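Local coordinates for protein aminoglycoside-O-phosphotransferase VIII (Streptomyces rimosus, PDB 4H05) that phosphorylates aminoglycoside antibiotics, probably at the 3'-hydroxyl and with ATP as phosphate donor, and so confers antibiotic resistance, at residues V114-L119 and D194-D199; P96-P99 and W104-E107; R121-L126 and H220-L225; A231-E234 and G239-C242; W67-E70 and P74-R77. All blocks are in the same frame, centred on the assembly; numbering follows the deposited sequence.

Interaction 1: V114-L119 and D194-D199; sequences VALAGL and DNVLLD
Leu116, Leu119 and Val196 meet through aliphatic branches alone, and no ring, amide or other flat group faces across this contact. It lies in the protein-kinase-like fold of the aminoglycoside phosphotransferases. Helix 109-124 packs here on strand 196-198, the middle strand of a small three-stranded antiparallel sheet. The axes of the two short segments come within 10.2 Å and run at 122° to each other.

Val196 carries most of the packing. Leu116 lies obliquely across it, with CD2 3.6 Å from Val196 CG2 and about equally near CB. Leu119 comes from the next turn of the helix and meets Val196 end to end, its CD2 lying 3.8 Å from Val196 CG1. Leu119 has CG anti to the backbone N (chi1 171°), which sends the branch toward the strand. Both methyls of Val196 are thus packed against leucine carbons.

Asn195, a predicted magnesium ligand, directly precedes Val196 in the chain. The helix thus packs on the residue next to this predicted ligand. The end of the Asn195 side chain leads away from the helix, and its ND2 bonds to Asp190 O, the carbonyl of the predicted proton acceptor. Leu208 of strand 205-208 also touches Leu119 and Val196. Farther along the strand, Ala115 CB rests 3.7 Å from Leu198 CD1.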
loop_
_atom_site.group_PDB
_atom_site.type_symbol
_atom_site.label_atom_id
_atom_site.label_comp_id
_atom_site.label_asym_id
_atom_site.label_seq_id
_atom_site.Cartn_x
_atom_site.Cartn_y
_atom_site.Cartn_z
ATOM N N VAL A 114 -12.696 12.193 -0.029
ATOM C CA VAL A 114 -12.840 12.588 1.359
ATOM C C VAL A 114 -12.659 11.432 2.297
ATOM O O VAL A 114 -12.038 11.602 3.358
ATOM C CB VAL A 114 -14.237 13.300 1.622
ATOM C CG1 VAL A 114 -14.456 13.537 3.091
ATOM C CG2 VAL A 114 -14.295 14.681 0.881
ATOM N N ALA A 115 -13.208 10.272 1.930
ATOM C CA ALA A 115 -13.084 9.067 2.770
ATOM C C ALA A 115 -11.594 8.684 2.824
ATOM O O ALA A 115 -11.066 8.338 3.886
ATOM C CB ALA A 115 -13.963 7.919 2.238
ATOM N N LEU A 116 -10.903 8.847 1.692
ATOM C CA LEU A 116 -9.468 8.555 1.659
ATOM C C LEU A 116 -8.733 9.424 2.672
ATOM O O LEU A 116 -8.006 8.915 3.539
ATOM C CB LEU A 116 -8.879 8.680 0.284
ATOM C CG LEU A 116 -9.126 7.505 -0.670
ATOM C CD1 LEU A 116 -8.609 7.892 -2.028
ATOM C CD2 LEU A 116 -8.435 6.193 -0.297
ATOM N N ALA A 117 -8.985 10.710 2.637
ATOM C CA ALA A 117 -8.429 11.631 3.601
ATOM C C ALA A 117 -8.757 11.242 5.045
ATOM O O ALA A 117 -7.911 11.371 5.946
ATOM C CB ALA A 117 -8.929 13.045 3.293
ATOM N N GLY A 118 -9.988 10.794 5.281
ATOM C CA GLY A 118 -10.426 10.409 6.621
ATOM C C GLY A 118 -9.675 9.205 7.143
ATOM O O GLY A 118 -9.391 9.054 8.322
ATOM N N LEU A 119 -9.335 8.323 6.229
ATOM C CA LEU A 119 -8.620 7.112 6.589
ATOM C C LEU A 119 -7.169 7.490 6.885
ATOM O O LEU A 119 -6.596 7.018 7.860
ATOM C CB LEU A 119 -8.717 6.096 5.437
ATOM C CG LEU A 119 -7.800 4.901 5.681
ATOM C CD1 LEU A 119 -8.358 4.110 6.857
ATOM C CD2 LEU A 119 -7.670 4.050 4.445
ATOM N N ASP A 194 -5.876 1.883 -4.895
ATOM C CA ASP A 194 -5.851 0.472 -5.005
ATOM C C ASP A 194 -5.911 -0.269 -3.711
ATOM O O ASP A 194 -6.501 -1.259 -3.663
ATOM C CB ASP A 194 -4.603 0.036 -5.810
ATOM C CG ASP A 194 -4.971 -0.333 -7.207
ATOM O OD1 ASP A 194 -5.974 -1.070 -7.327
ATOM O OD2 ASP A 194 -4.355 0.155 -8.177
ATOM N N ASN A 195 -5.328 0.237 -2.651
ATOM C CA ASN A 195 -5.239 -0.462 -1.388
ATOM C C ASN A 195 -6.284 -0.071 -0.360
ATOM O O ASN A 195 -6.167 -0.379 0.874
ATOM C CB ASN A 195 -3.824 -0.117 -0.921
ATOM C CG ASN A 195 -2.823 -0.806 -1.765
ATOM O OD1 ASN A 195 -3.183 -1.861 -2.270
ATOM N ND2 ASN A 195 -1.592 -0.267 -1.925
ATOM N N VAL A 196 -7.298 0.665 -0.833
ATOM C CA VAL A 196 -8.420 1.107 0.024
ATOM C C VAL A 196 -9.745 0.719 -0.633
ATOM O O VAL A 196 -10.021 1.011 -1.820
ATOM C CB VAL A 196 -8.412 2.614 0.242
ATOM C CG1 VAL A 196 -9.484 3.030 1.240
ATOM C CG2 VAL A 196 -7.052 3.079 0.725
ATOM N N LEU A 197 -10.525 -0.017 0.123
ATOM C CA LEU A 197 -11.782 -0.475 -0.373
ATOM C C LEU A 197 -12.857 0.240 0.434
ATOM O O LEU A 197 -12.638 0.652 1.579
ATOM C CB LEU A 197 -11.889 -1.984 -0.204
ATOM C CG LEU A 197 -11.231 -2.855 -1.297
ATOM C CD1 LEU A 197 -10.026 -3.460 -0.683
ATOM C CD2 LEU A 197 -12.051 -3.995 -1.839
ATOM N N LEU A 198 -13.997 0.415 -0.183
ATOM C CA LEU A 198 -15.037 1.133 0.433
ATOM C C LEU A 198 -16.458 0.650 0.075
ATOM O O LEU A 198 -16.718 -0.039 -0.927
ATOM C CB LEU A 198 -14.884 2.636 0.166
ATOM C CG LEU A 198 -13.882 3.538 -0.513
ATOM C CD1 LEU A 198 -13.574 4.742 0.375
ATOM C CD2 LEU A 198 -12.668 2.866 -1.163
ATOM N N ASP A 199 -17.398 1.001 0.921
ATOM C CA ASP A 199 -18.763 0.480 0.720
ATOM C C ASP A 199 -19.322 1.196 -0.538
ATOM O O ASP A 199 -19.201 2.411 -0.624
ATOM C CB ASP A 199 -19.566 0.791 1.992
ATOM C CG ASP A 199 -21.035 0.453 1.859
ATOM O OD1 ASP A 199 -21.440 -0.533 2.440
ATOM O OD2 ASP A 199 -21.731 1.146 1.136
#

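Interaction 2: P96-P99 and W104-E107; sequences PGRP and WPRE
Arg98 and Trp104 form a cation-pi contact that closes the short loop between strand 98-99 and helix 109-124. The guanidinium lies over the six-membered ring. Its CZ is 4.4 Å from that ring's centroid and only 7° off the normal. The two planes are steeply inclined, 69° apart, so this is no parallel stack. The guanidinium instead dips its edge toward the indole, with Arg98 NH1 3.3 Å from Trp104 CE3.

Closer to the backbone, Arg98 CD sits 3.7 Å from the centroid of the five-membered ring and makes a CH-pi contact on the same face. The arginine chain is extended as far as CD and bends at chi3 (-51°), which brings its charged end back over the ring. Arg98 NH1 also touches Pro105 CD at 3.7 Å.

The indole edge is held as well. Trp104 NE1 donates a hydrogen bond of 2.9 Å to Pro99 O, with the donor above the carbonyl plane. The ring is thus fixed both at its face and at its N-H.

Strand 98-99 is an edge strand and pairs with strand 196-198 through Arg98 and Leu198. Trp104 O accepts a bond from Arg109 NE, which links the loop to the first turn of helix 109-124.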
loop_
_atom_site.group_PDB
_atom_site.type_symbol
_atom_site.label_atom_id
_atom_site.label_comp_id
_atom_site.label_asym_id
_atom_site.label_seq_id
_atom_site.Cartn_x
_atom_site.Cartn_y
_atom_site.Cartn_z
ATOM N N PRO A 96 -15.011 -6.412 2.010
ATOM C CA PRO A 96 -16.060 -6.200 1.037
ATOM C C PRO A 96 -15.890 -4.855 0.371
ATOM O O PRO A 96 -15.013 -4.124 0.730
ATOM C CB PRO A 96 -17.357 -6.230 1.869
ATOM C CG PRO A 96 -16.891 -5.911 3.269
ATOM C CD PRO A 96 -15.516 -6.505 3.379
ATOM N N GLY A 97 -16.677 -4.592 -0.663
ATOM C CA GLY A 97 -16.809 -3.307 -1.235
ATOM C C GLY A 97 -15.980 -3.131 -2.483
ATOM O O GLY A 97 -15.559 -4.103 -3.096
ATOM N N ARG A 98 -15.798 -1.865 -2.878
ATOM C CA ARG A 98 -15.171 -1.542 -4.135
ATOM C C ARG A 98 -13.902 -0.703 -3.859
ATOM O O ARG A 98 -13.909 0.182 -3.000
ATOM C CB ARG A 98 -16.146 -0.754 -4.991
ATOM C CG ARG A 98 -15.539 -0.212 -6.284
ATOM C CD ARG A 98 -16.547 0.714 -6.957
ATOM N NE ARG A 98 -17.867 0.116 -7.110
ATOM C CZ ARG A 98 -19.022 0.783 -7.002
ATOM N NH1 ARG A 98 -19.048 2.073 -6.704
ATOM N NH2 ARG A 98 -20.183 0.148 -7.198
ATOM N N PRO A 99 -12.817 -1.011 -4.553
ATOM C CA PRO A 99 -11.624 -0.217 -4.316
ATOM C C PRO A 99 -11.707 1.213 -4.855
ATOM O O PRO A 99 -12.407 1.462 -5.824
ATOM C CB PRO A 99 -10.517 -1.020 -4.970
ATOM C CG PRO A 99 -11.159 -2.015 -5.888
ATOM C CD PRO A 99 -12.626 -2.107 -5.519
ATOM N N TRP A 104 -15.638 5.033 -10.131
ATOM C CA TRP A 104 -16.756 5.253 -9.284
ATOM C C TRP A 104 -17.770 6.147 -9.997
ATOM O O TRP A 104 -17.374 7.007 -10.813
ATOM C CB TRP A 104 -16.273 5.908 -7.981
ATOM C CG TRP A 104 -15.780 4.948 -6.940
ATOM C CD1 TRP A 104 -14.532 4.320 -6.904
ATOM C CD2 TRP A 104 -16.495 4.441 -5.763
ATOM N NE1 TRP A 104 -14.451 3.458 -5.865
ATOM C CE2 TRP A 104 -15.593 3.489 -5.124
ATOM C CE3 TRP A 104 -17.749 4.668 -5.199
ATOM C CZ2 TRP A 104 -15.934 2.820 -3.951
ATOM C CZ3 TRP A 104 -18.088 4.010 -4.024
ATOM C CH2 TRP A 104 -17.201 3.088 -3.410
ATOM N N PRO A 105 -19.081 6.008 -9.660
ATOM C CA PRO A 105 -20.038 6.997 -10.132
ATOM C C PRO A 105 -19.537 8.396 -9.850
ATOM O O PRO A 105 -19.128 8.709 -8.737
ATOM C CB PRO A 105 -21.304 6.690 -9.324
ATOM C CG PRO A 105 -21.231 5.230 -9.153
ATOM C CD PRO A 105 -19.766 4.960 -8.880
ATOM N N ARG A 106 -19.570 9.221 -10.889
ATOM C CA ARG A 106 -19.095 10.583 -10.842
ATOM C C ARG A 106 -19.548 11.357 -9.617
ATOM O O ARG A 106 -18.813 12.128 -9.044
ATOM C CB ARG A 106 -19.502 11.267 -12.166
ATOM C CG ARG A 106 -20.044 12.674 -12.048
ATOM C CD ARG A 106 -20.730 13.150 -13.351
ATOM N NE ARG A 106 -20.425 14.569 -13.532
ATOM C CZ ARG A 106 -19.262 15.015 -14.004
ATOM N NH1 ARG A 106 -18.322 14.146 -14.392
ATOM N NH2 ARG A 106 -19.053 16.331 -14.114
ATOM N N GLU A 107 -20.778 11.133 -9.188
ATOM C CA GLU A 107 -21.337 11.888 -8.080
ATOM C C GLU A 107 -20.787 11.352 -6.800
ATOM O O GLU A 107 -21.237 11.777 -5.749
ATOM C CB GLU A 107 -22.870 11.735 -7.979
ATOM C CG GLU A 107 -23.607 11.301 -9.241
ATOM C CD GLU A 107 -23.480 9.811 -9.540
ATOM O OE1 GLU A 107 -22.432 9.477 -10.142
ATOM O OE2 GLU A 107 -24.399 8.988 -9.206
#

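Interaction 3: R121-L126 and H220-L225; sequences RSLHAL and HSDLAL
His124 and Asp222 bring the two segments together with their CA atoms 9.3 Å apart, the closest CA pair between the two segments. His124 lies near the C-terminal end of helix 109-124, and Asp222 lies in the first turn of helix 220-230. Both CB atoms point across the gap, and the side chains bridge it. His124 CG stands beside the backbone N (chi1 -51°), with the ring reaching toward helix 220-230.

The bridge is one short, straight hydrogen bond. His124 NE2 donates to Asp222 OD2 at 2.7 Å, with an angle of 177° at the hydrogen. The oxygen lies in the imidazole plane and is met on its anti side. Ring and carboxylate are nearly coplanar, 15° apart. Asp222 CB also sits at the ring edge, 3.5 Å from His124 NE2. Leu123 adds a light touch, its CD2 4.1 Å from Asp222 OD2.

These polar groups are buried, and each has further partners. Asp222 OD2 also takes a bond from His188 N, and OD1 takes one from Gly189 N. Asp222 therefore holds the backbone just before Asp190, the predicted proton acceptor. This resembles protein kinases, where an aspartate at the start of a C-lobe helix binds the backbone of the catalytic loop. The other ring nitrogen, His124 ND1, is hydrogen-bonded to Tyr250 OH of helix 240-251. Strand 184-187 packs alongside, with Ala185 on His124 and Cys187 on Asp222.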
loop_
_atom_site.group_PDB
_atom_site.type_symbol
_atom_site.label_atom_id
_atom_site.label_comp_id
_atom_site.label_asym_id
_atom_site.label_seq_id
_atom_site.Cartn_x
_atom_site.Cartn_y
_atom_site.Cartn_z
ATOM N N ARG A 121 -6.214 10.292 8.087
ATOM C CA ARG A 121 -6.283 11.037 9.329
ATOM C C ARG A 121 -6.383 10.095 10.542
ATOM O O ARG A 121 -5.808 10.318 11.594
ATOM C CB ARG A 121 -7.432 12.010 9.069
ATOM C CG ARG A 121 -8.235 12.840 10.077
ATOM C CD ARG A 121 -8.857 14.015 9.253
ATOM N NE ARG A 121 -10.242 14.446 9.466
ATOM C CZ ARG A 121 -10.761 14.852 10.629
ATOM N NH1 ARG A 121 -10.082 14.793 11.771
ATOM N NH2 ARG A 121 -12.003 15.255 10.655
ATOM N N SER A 122 -7.027 8.967 10.357
ATOM C CA SER A 122 -7.194 8.059 11.413
ATOM C C SER A 122 -5.902 7.273 11.609
ATOM O O SER A 122 -5.514 6.931 12.716
ATOM C CB SER A 122 -8.356 7.101 11.053
ATOM O OG SER A 122 -9.594 7.783 10.905
ATOM N N LEU A 123 -5.259 6.928 10.521
ATOM C CA LEU A 123 -3.950 6.280 10.567
ATOM C C LEU A 123 -2.983 7.281 11.246
ATOM O O LEU A 123 -2.299 6.978 12.240
ATOM C CB LEU A 123 -3.527 6.014 9.130
ATOM C CG LEU A 123 -2.918 4.774 8.519
ATOM C CD1 LEU A 123 -3.374 3.459 9.161
ATOM C CD2 LEU A 123 -3.165 4.862 6.991
ATOM N N HIS A 124 -2.972 8.524 10.770
ATOM C CA HIS A 124 -2.009 9.487 11.324
ATOM C C HIS A 124 -2.361 9.992 12.668
ATOM O O HIS A 124 -1.580 10.701 13.193
ATOM C CB HIS A 124 -1.646 10.622 10.372
ATOM C CG HIS A 124 -1.221 10.143 9.001
ATOM N ND1 HIS A 124 -1.238 10.935 7.918
ATOM C CD2 HIS A 124 -0.843 8.905 8.564
ATOM C CE1 HIS A 124 -0.862 10.229 6.833
ATOM N NE2 HIS A 124 -0.616 8.989 7.217
ATOM N N ALA A 125 -3.513 9.590 13.244
ATOM C CA ALA A 125 -3.889 9.972 14.620
ATOM C C ALA A 125 -3.352 9.016 15.595
ATOM O O ALA A 125 -3.411 9.289 16.755
ATOM C CB ALA A 125 -5.389 10.021 14.809
ATOM N N LEU A 126 -2.932 7.827 15.152
ATOM C CA LEU A 126 -2.315 6.890 16.078
ATOM C C LEU A 126 -1.078 7.543 16.680
ATOM O O LEU A 126 -0.433 8.319 16.053
ATOM C CB LEU A 126 -1.908 5.604 15.352
ATOM C CG LEU A 126 -3.088 4.746 15.048
ATOM C CD1 LEU A 126 -2.794 3.722 13.970
ATOM C CD2 LEU A 126 -3.525 4.125 16.357
ATOM N N HIS A 220 4.039 12.661 5.128
ATOM C CA HIS A 220 4.101 12.922 3.659
ATOM C C HIS A 220 4.364 11.664 2.877
ATOM O O HIS A 220 4.094 11.564 1.659
ATOM C CB HIS A 220 5.089 14.067 3.325
ATOM C CG HIS A 220 4.658 15.407 3.875
ATOM N ND1 HIS A 220 4.034 16.343 3.103
ATOM C CD2 HIS A 220 4.676 15.910 5.139
ATOM C CE1 HIS A 220 3.686 17.387 3.869
ATOM N NE2 HIS A 220 4.123 17.149 5.094
ATOM N N SER A 221 4.852 10.616 3.524
ATOM C CA SER A 221 4.995 9.358 2.743
ATOM C C SER A 221 3.648 8.825 2.273
ATOM O O SER A 221 3.594 8.018 1.332
ATOM C CB SER A 221 5.663 8.258 3.604
ATOM O OG SER A 221 4.927 8.128 4.816
ATOM N N ASP A 222 2.583 9.129 3.017
ATOM C CA ASP A 222 1.223 8.707 2.634
ATOM C C ASP A 222 0.565 9.734 1.717
ATOM O O ASP A 222 -0.057 9.386 0.662
ATOM C CB ASP A 222 0.348 8.433 3.849
ATOM C CG ASP A 222 0.570 7.057 4.478
ATOM O OD1 ASP A 222 1.213 6.184 3.896
ATOM O OD2 ASP A 222 0.132 6.902 5.622
ATOM N N LEU A 223 0.732 11.009 2.091
ATOM C CA LEU A 223 0.177 12.108 1.293
ATOM C C LEU A 223 0.668 12.110 -0.150
ATOM O O LEU A 223 -0.104 12.404 -1.067
ATOM C CB LEU A 223 0.494 13.434 1.965
ATOM C CG LEU A 223 -0.236 13.661 3.300
ATOM C CD1 LEU A 223 0.223 14.890 4.069
ATOM C CD2 LEU A 223 -1.735 13.677 3.029
ATOM N N ALA A 224 1.968 11.819 -0.340
ATOM C CA ALA A 224 2.608 11.884 -1.632
ATOM C C ALA A 224 1.916 10.930 -2.559
ATOM O O ALA A 224 1.567 11.288 -3.696
ATOM C CB ALA A 224 4.120 11.563 -1.528
ATOM N N LEU A 225 1.680 9.693 -2.090
ATOM C CA LEU A 225 1.254 8.693 -3.031
ATOM C C LEU A 225 -0.208 8.830 -3.274
ATOM O O LEU A 225 -0.648 8.654 -4.345
ATOM C CB LEU A 225 1.539 7.257 -2.575
ATOM C CG LEU A 225 2.930 6.826 -2.079
ATOM C CD1 LEU A 225 3.114 5.321 -2.277
ATOM C CD2 LEU A 225 4.094 7.665 -2.559
#

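Interaction 4: A231-E234 and G239-C242; sequences AHEE and GPEC
Glu233 lies across Pro240 at about a right angle, in the loop that joins helix 220-230 to helix 240-251. Gly239 is the N-cap residue of the second helix, and Pro240 opens its first turn. The contact is a surface one, built from backbone atoms, the Glu233 side chain and the edge of the Pro240 ring.

Glu233 CG stands beside the backbone N (chi1 -68°), 3.8 Å from Gly239 CA. The extended chain beyond CG carries the carboxylate on toward the proline ring, where Glu233 OE1 lies 4.2 Å from Pro240 CD. A carboxylate near the start of a helix would probably interact favourably with the helix dipole, although no bond is made here.

Gly239 itself is buried under this side chain and the neighbouring backbone. Its phi of 146° belongs to a region open mainly to glycine. Ala231 O approaches Gly239 CA at 3.7 Å. Gly239 O bonds to Ser243 OG one turn on, and Cys242 packs inward on Arg109 and Ala113 of helix 109-124. His232 O and Gly239 N are only 2.9 Å apart, but the angle is too poor for a hydrogen bond.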
loop_
_atom_site.group_PDB
_atom_site.type_symbol
_atom_site.label_atom_id
_atom_site.label_comp_id
_atom_site.label_asym_id
_atom_site.label_seq_id
_atom_site.Cartn_x
_atom_site.Cartn_y
_atom_site.Cartn_z
ATOM N N ALA A 231 -4.465 12.894 -8.526
ATOM C CA ALA A 231 -4.245 13.878 -9.631
ATOM C C ALA A 231 -4.829 13.416 -10.968
ATOM O O ALA A 231 -5.194 14.239 -11.802
ATOM C CB ALA A 231 -2.757 14.166 -9.805
ATOM N N HIS A 232 -4.853 12.111 -11.180
ATOM C CA HIS A 232 -5.446 11.483 -12.367
ATOM C C HIS A 232 -6.951 11.651 -12.455
ATOM O O HIS A 232 -7.645 11.774 -11.457
ATOM C CB HIS A 232 -5.149 10.015 -12.377
ATOM C CG HIS A 232 -3.730 9.702 -12.631
ATOM N ND1 HIS A 232 -3.245 9.537 -13.868
ATOM C CD2 HIS A 232 -2.666 9.526 -11.762
ATOM C CE1 HIS A 232 -1.930 9.275 -13.799
ATOM N NE2 HIS A 232 -1.578 9.276 -12.511
ATOM N N GLU A 233 -7.440 11.645 -13.682
ATOM C CA GLU A 233 -8.871 11.778 -14.015
ATOM C C GLU A 233 -9.406 10.509 -14.684
ATOM O O GLU A 233 -10.615 10.297 -14.746
ATOM C CB GLU A 233 -9.058 12.951 -14.964
ATOM C CG GLU A 233 -8.788 14.314 -14.327
ATOM C CD GLU A 233 -9.345 15.477 -15.159
ATOM O OE1 GLU A 233 -8.546 16.326 -15.600
ATOM O OE2 GLU A 233 -10.589 15.541 -15.359
ATOM N N GLU A 234 -8.499 9.679 -15.178
ATOM C CA GLU A 234 -8.809 8.366 -15.712
ATOM C C GLU A 234 -7.802 7.382 -15.066
ATOM O O GLU A 234 -6.609 7.657 -15.014
ATOM C CB GLU A 234 -8.701 8.319 -17.272
ATOM N N GLY A 239 -9.133 13.671 -9.769
ATOM C CA GLY A 239 -8.608 14.802 -10.527
ATOM C C GLY A 239 -8.384 15.953 -9.588
ATOM O O GLY A 239 -8.331 15.758 -8.337
ATOM N N PRO A 240 -8.244 17.168 -10.156
ATOM C CA PRO A 240 -7.780 18.294 -9.356
ATOM C C PRO A 240 -8.730 18.638 -8.194
ATOM O O PRO A 240 -8.313 19.085 -7.121
ATOM C CB PRO A 240 -7.682 19.457 -10.396
ATOM C CG PRO A 240 -8.383 18.983 -11.636
ATOM C CD PRO A 240 -8.326 17.482 -11.606
ATOM N N GLU A 241 -10.012 18.432 -8.419
ATOM C CA GLU A 241 -11.004 18.768 -7.395
ATOM C C GLU A 241 -11.036 17.759 -6.249
ATOM O O GLU A 241 -11.271 18.096 -5.110
ATOM C CB GLU A 241 -12.387 18.810 -8.033
ATOM C CG GLU A 241 -12.632 19.997 -8.944
ATOM C CD GLU A 241 -14.103 20.049 -9.333
ATOM O OE1 GLU A 241 -14.453 19.565 -10.438
ATOM O OE2 GLU A 241 -14.901 20.501 -8.481
ATOM N N CYS A 242 -10.895 16.508 -6.589
ATOM C CA CYS A 242 -10.722 15.471 -5.593
ATOM C C CYS A 242 -9.501 15.705 -4.758
ATOM O O CYS A 242 -9.585 15.602 -3.525
ATOM C CB CYS A 242 -10.676 14.122 -6.254
ATOM S SG CYS A 242 -12.258 13.647 -7.016
#

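Interaction 5: W67-E70 and P74-R77; sequences WLAE and PVPR
Val75 packs on Leu68 and Ala69 without any polar bond between the segments, and the nearest polar atom across the contact is Ala69 N, 3.7 Å from Val75 CG1. The contact sits at a helix-to-strand connection in the kinase-like fold. Helix 54-71 ends, the chain turns, and residues 74-77 pass across the end part of the helix before strand 78-83 begins. The closest CA atoms, those of Ala69 and Val75, are 6.0 Å apart.

Val75 is the centre of the packing. Its CB points at the helix, and its two methyls divide between neighbouring residues. The torsion of Val75 stands away from the staggered positions (chi1 93°). In this setting CG1 comes close to the helix backbone as well as to the alanine methyl. Leu68 meets the valine with its CB, 4.2 Å from Val75 CG2, and the Leu68 side chain also touches Val214.

The polar ties of residues 74-77 go to other parts of the chain. Pro74 is paired through the backbone with Leu208 of strand 205-208. Arg77 is paired likewise with Glu93 of strand 86-93. The turn thus passes from the small sheet to the five-stranded one. On the helix side, Ala69 CB is 3.9 Å from Val75 CG1.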
loop_
_atom_site.group_PDB
_atom_site.type_symbol
_atom_site.label_atom_id
_atom_site.label_comp_id
_atom_site.label_asym_id
_atom_site.label_seq_id
_atom_site.Cartn_x
_atom_site.Cartn_y
_atom_site.Cartn_z
ATOM N N TRP A 67 -1.901 -5.994 14.192
ATOM C CA TRP A 67 -1.766 -4.851 15.057
ATOM C C TRP A 67 -2.712 -3.748 14.656
ATOM O O TRP A 67 -3.422 -3.193 15.507
ATOM C CB TRP A 67 -0.340 -4.392 15.110
ATOM C CG TRP A 67 -0.150 -3.161 15.861
ATOM C CD1 TRP A 67 0.014 -3.030 17.239
ATOM C CD2 TRP A 67 -0.120 -1.811 15.330
ATOM N NE1 TRP A 67 0.224 -1.740 17.580
ATOM C CE2 TRP A 67 0.108 -0.930 16.490
ATOM C CE3 TRP A 67 -0.248 -1.258 14.069
ATOM C CZ2 TRP A 67 0.183 0.456 16.372
ATOM C CZ3 TRP A 67 -0.121 0.126 13.946
ATOM C CH2 TRP A 67 0.059 0.977 15.091
ATOM N N LEU A 68 -2.818 -3.492 13.362
ATOM C CA LEU A 68 -3.811 -2.559 12.889
ATOM C C LEU A 68 -5.289 -2.810 13.328
ATOM O O LEU A 68 -6.060 -1.888 13.647
ATOM C CB LEU A 68 -3.702 -2.462 11.388
ATOM C CG LEU A 68 -2.949 -1.361 10.627
ATOM C CD1 LEU A 68 -2.287 -0.203 11.350
ATOM C CD2 LEU A 68 -2.120 -1.933 9.486
ATOM N N ALA A 69 -5.699 -4.032 13.318
ATOM C CA ALA A 69 -7.041 -4.402 13.777
ATOM C C ALA A 69 -7.110 -4.072 15.232
ATOM O O ALA A 69 -8.101 -3.578 15.678
ATOM C CB ALA A 69 -7.333 -5.921 13.586
ATOM N N GLU A 70 -6.057 -4.336 16.011
ATOM C CA GLU A 70 -6.262 -4.134 17.423
ATOM C C GLU A 70 -6.349 -2.653 17.638
ATOM O O GLU A 70 -7.179 -2.221 18.401
ATOM C CB GLU A 70 -5.273 -4.872 18.335
ATOM C CG GLU A 70 -4.334 -3.964 19.123
ATOM C CD GLU A 70 -4.810 -3.623 20.511
ATOM O OE1 GLU A 70 -4.140 -2.711 21.063
ATOM O OE2 GLU A 70 -5.759 -4.263 21.086
ATOM N N PRO A 74 -9.590 -0.112 9.990
ATOM C CA PRO A 74 -10.308 -1.199 9.341
ATOM C C PRO A 74 -9.440 -1.981 8.380
ATOM O O PRO A 74 -8.955 -1.432 7.450
ATOM C CB PRO A 74 -11.399 -0.499 8.596
ATOM C CG PRO A 74 -10.871 0.867 8.316
ATOM C CD PRO A 74 -9.941 1.210 9.450
ATOM N N VAL A 75 -9.238 -3.258 8.627
ATOM C CA VAL A 75 -8.251 -4.071 7.942
ATOM C C VAL A 75 -8.890 -5.459 7.984
ATOM O O VAL A 75 -9.550 -5.800 8.925
ATOM C CB VAL A 75 -6.963 -3.874 8.774
ATOM C CG1 VAL A 75 -6.756 -4.906 9.850
ATOM C CG2 VAL A 75 -5.764 -3.573 7.938
ATOM N N PRO A 76 -8.730 -6.294 6.950
ATOM C CA PRO A 76 -9.441 -7.556 7.198
ATOM C C PRO A 76 -8.691 -8.487 8.180
ATOM O O PRO A 76 -7.502 -8.416 8.300
ATOM C CB PRO A 76 -9.394 -8.219 5.840
ATOM C CG PRO A 76 -8.031 -7.789 5.318
ATOM C CD PRO A 76 -7.860 -6.358 5.762
ATOM N N ARG A 77 -9.407 -9.387 8.813
ATOM C CA ARG A 77 -8.809 -10.370 9.695
ATOM C C ARG A 77 -7.888 -11.395 9.024
ATOM O O ARG A 77 -8.101 -11.877 7.899
ATOM C CB ARG A 77 -9.973 -11.051 10.415
ATOM C CG ARG A 77 -9.667 -12.263 11.277
ATOM C CD ARG A 77 -10.922 -12.718 12.064
ATOM N NE ARG A 77 -11.248 -11.693 13.067
ATOM C CZ ARG A 77 -10.736 -11.621 14.310
ATOM N NH1 ARG A 77 -9.900 -12.512 14.756
ATOM N NH2 ARG A 77 -11.071 -10.632 15.122
#

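How the interactions relate
From the N terminus, interaction 5 comes first and closes the short turn between helix 54-71 and strand 78-83. Interaction 2 closes the next loop, from strand 98-99 toward helix 109-124. Interactions 1 and 3 both start on that helix and cross along the chain. Interaction 1 ties it to strand 196-198, and interaction 3 ties it to helix 220-230. Interaction 4 follows in series and closes the loop into helix 240-251. Interactions 1 and 2 share the small sheet, where Leu198 O probably bonds to Arg98 N. Interaction 5 touches interaction 1 through Pro74 and Leu119, and interaction 3 through Trp67 and Leu126.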